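Rhodopsin (Rubrobacter xylanophilus, PDB 6KFQ) is a thermophilic microbial rhodopsin that carries a retinal chromophore and uses light to pump protons across the membrane. Local coordinates at residues F67-A70 / R71-W75. Sequence-based numbering, arbitrary orientation.
Sequences FYWA and RYIDW. With RET (retinal), chain R.
The Phe67 ring meets the Tyr72 ring obliquely, planes at 41° and Phe67 CZ 3.6 Å from Tyr72 CE1. Phe67 CG lies anti to its own N (chi1 179°), which brings the ring up to the tyrosine. Trp69 N lies over one Phe67 face, toward the rim; Tyr72 OH, hydrogen-bonded to Glu187, is in plane at the edge. Trp69 O lies in plane at the Tyr72 edge and accepts a hydrogen bond from Tyr72 N (3.0 Å), which sits above the carbonyl plane. Ala70 CB lies over one Trp69 face, toward the rim, and Ile73 CG1 comes to the edge. Arg71 CG lies over one Trp75 face and the retinal polyene over the opposite face, both toward the rim; Trp75 CD1 is 3.5 Å from RET C14. Replacing Trp75 by an alanine is likely to open a gap between Arg71 CG and the polyene, leaving the chromophore less confined. At the Arg71 guanidinium edge, a water accepts from NE and probably bridges to Tyr68 O. Asp74 N binds Ala70 O at 3.2 Å, nearly straight. Residues 67-70 lead from strand 66-67 into helix 70-90, whose Trp75 lines the retinal pocket of the seven-helix bundle. Helices 32-53, 98-120 and 194-218 pack around.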
loop_
_atom_site.group_PDB
_atom_site.type_symbol
_atom_site.label_atom_id
_atom_site.label_comp_id
_atom_site.label_asym_id
_atom_site.label_seq_id
_atom_site.Cartn_x
_atom_site.Cartn_y
_atom_site.Cartn_z
ATOM N N PHE A 67 -19.391 3.620 -6.071
ATOM C CA PHE A 67 -18.361 3.557 -5.041
ATOM C C PHE A 67 -17.652 2.214 -5.145
ATOM O O PHE A 67 -18.257 1.171 -4.879
ATOM C CB PHE A 67 -18.969 3.760 -3.651
ATOM C CG PHE A 67 -17.964 3.684 -2.532
ATOM C CD1 PHE A 67 -16.826 4.480 -2.546
ATOM C CD2 PHE A 67 -18.162 2.824 -1.466
ATOM C CE1 PHE A 67 -15.897 4.410 -1.521
ATOM C CE2 PHE A 67 -17.243 2.754 -0.427
ATOM C CZ PHE A 67 -16.108 3.548 -0.454
ATOM N N TYR A 68 -16.374 2.246 -5.534
ATOM C CA TYR A 68 -15.525 1.052 -5.597
ATOM C C TYR A 68 -14.958 0.763 -4.214
ATOM O O TYR A 68 -13.858 1.196 -3.861
ATOM C CB TYR A 68 -14.408 1.235 -6.619
ATOM C CG TYR A 68 -14.871 1.014 -8.037
ATOM C CD1 TYR A 68 -14.849 -0.252 -8.605
ATOM C CD2 TYR A 68 -15.346 2.068 -8.803
ATOM C CE1 TYR A 68 -15.282 -0.462 -9.902
ATOM C CE2 TYR A 68 -15.780 1.871 -10.099
ATOM C CZ TYR A 68 -15.746 0.603 -10.643
ATOM O OH TYR A 68 -16.174 0.397 -11.933
ATOM N N TRP A 69 -15.710 -0.001 -3.417
ATOM C CA TRP A 69 -15.289 -0.295 -2.051
ATOM C C TRP A 69 -14.278 -1.431 -1.963
ATOM O O TRP A 69 -13.547 -1.505 -0.968
ATOM C CB TRP A 69 -16.510 -0.631 -1.189
ATOM C CG TRP A 69 -17.384 -1.668 -1.801
ATOM C CD1 TRP A 69 -18.482 -1.454 -2.571
ATOM C CD2 TRP A 69 -17.230 -3.088 -1.704
ATOM N NE1 TRP A 69 -19.026 -2.652 -2.964
ATOM C CE2 TRP A 69 -18.277 -3.672 -2.442
ATOM C CE3 TRP A 69 -16.313 -3.922 -1.058
ATOM C CZ2 TRP A 69 -18.432 -5.053 -2.557
ATOM C CZ3 TRP A 69 -16.465 -5.291 -1.176
ATOM C CH2 TRP A 69 -17.515 -5.843 -1.916
ATOM N N ALA A 70 -14.221 -2.323 -2.965
ATOM C CA ALA A 70 -13.272 -3.434 -2.904
ATOM C C ALA A 70 -11.841 -2.928 -2.812
ATOM O O ALA A 70 -10.975 -3.605 -2.244
ATOM C CB ALA A 70 -13.432 -4.338 -4.130
ATOM N N ARG A 71 -11.587 -1.758 -3.402
ATOM C CA ARG A 71 -10.334 -1.026 -3.275
ATOM C C ARG A 71 -9.820 -0.998 -1.839
ATOM O O ARG A 71 -8.641 -1.268 -1.566
ATOM C CB ARG A 71 -10.598 0.390 -3.795
ATOM C CG ARG A 71 -9.441 1.291 -3.845
ATOM C CD ARG A 71 -9.794 2.642 -4.465
ATOM N NE ARG A 71 -10.491 2.583 -5.754
ATOM C CZ ARG A 71 -9.959 2.169 -6.907
ATOM N NH1 ARG A 71 -8.713 1.707 -6.968
ATOM N NH2 ARG A 71 -10.697 2.194 -8.010
ATOM N N TYR A 72 -10.703 -0.674 -0.904
ATOM C CA TYR A 72 -10.291 -0.511 0.485
ATOM C C TYR A 72 -10.031 -1.840 1.184
ATOM O O TYR A 72 -9.276 -1.876 2.163
ATOM C CB TYR A 72 -11.363 0.285 1.242
ATOM C CG TYR A 72 -11.591 1.678 0.685
ATOM C CD1 TYR A 72 -12.390 1.880 -0.444
ATOM C CD2 TYR A 72 -11.016 2.797 1.290
ATOM C CE1 TYR A 72 -12.603 3.146 -0.955
ATOM C CE2 TYR A 72 -11.222 4.067 0.785
ATOM C CZ TYR A 72 -12.013 4.238 -0.341
ATOM O OH TYR A 72 -12.229 5.506 -0.840
ATOM N N ILE A 73 -10.642 -2.926 0.710
ATOM C CA ILE A 73 -10.382 -4.233 1.301
ATOM C C ILE A 73 -8.984 -4.694 0.936
ATOM O O ILE A 73 -8.255 -5.245 1.773
ATOM C CB ILE A 73 -11.450 -5.246 0.855
ATOM C CG1 ILE A 73 -12.854 -4.645 0.997
ATOM C CG2 ILE A 73 -11.313 -6.538 1.648
ATOM C CD1 ILE A 73 -13.208 -4.236 2.407
ATOM N N ASP A 74 -8.604 -4.502 -0.328
ATOM C CA ASP A 74 -7.210 -4.580 -0.743
ATOM C C ASP A 74 -6.328 -3.786 0.219
ATOM O O ASP A 74 -5.444 -4.340 0.880
ATOM C CB ASP A 74 -7.123 -4.064 -2.193
ATOM C CG ASP A 74 -5.691 -3.890 -2.724
ATOM O OD1 ASP A 74 -4.725 -3.778 -1.941
ATOM O OD2 ASP A 74 -5.548 -3.822 -3.975
ATOM N N TRP A 75 -6.591 -2.482 0.334
ATOM C CA TRP A 75 -5.692 -1.596 1.070
ATOM C C TRP A 75 -5.546 -2.012 2.524
ATOM O O TRP A 75 -4.439 -1.980 3.070
ATOM C CB TRP A 75 -6.192 -0.160 0.987
ATOM C CG TRP A 75 -6.134 0.422 -0.394
ATOM C CD1 TRP A 75 -5.564 -0.137 -1.511
ATOM C CD2 TRP A 75 -6.661 1.682 -0.799
ATOM N NE1 TRP A 75 -5.717 0.704 -2.586
ATOM C CE2 TRP A 75 -6.382 1.832 -2.173
ATOM C CE3 TRP A 75 -7.348 2.702 -0.135
ATOM C CZ2 TRP A 75 -6.755 2.960 -2.888
ATOM C CZ3 TRP A 75 -7.733 3.820 -0.854
ATOM C CH2 TRP A 75 -7.437 3.940 -2.215
HETATM C C1 RET R . -7.641 7.629 1.838
HETATM C C2 RET R . -8.805 8.612 2.029
HETATM C C3 RET R . -8.855 9.288 3.383
HETATM C C4 RET R . -7.553 9.999 3.692
HETATM C C5 RET R . -6.317 9.215 3.307
HETATM C C6 RET R . -6.359 8.102 2.552
HETATM C C7 RET R . -5.120 7.411 2.223
HETATM C C8 RET R . -4.908 6.220 1.600
HETATM C C9 RET R . -3.661 5.564 1.278
HETATM C C10 RET R . -3.692 4.478 0.484
HETATM C C11 RET R . -2.586 3.676 0.046
HETATM C C12 RET R . -2.787 2.606 -0.715
HETATM C C13 RET R . -1.787 1.693 -1.218
HETATM C C14 RET R . -2.196 0.586 -1.884
HETATM C C15 RET R . -1.380 -0.461 -2.430
HETATM C C16 RET R . -8.096 6.268 2.383
HETATM C C17 RET R . -7.456 7.519 0.312
HETATM C C18 RET R . -5.083 9.708 4.012
HETATM C C19 RET R . -2.383 6.136 1.823
HETATM C C20 RET R . -0.343 2.003 -0.943
HETATM O O HOH W 1 -12.761 3.945 -4.663
#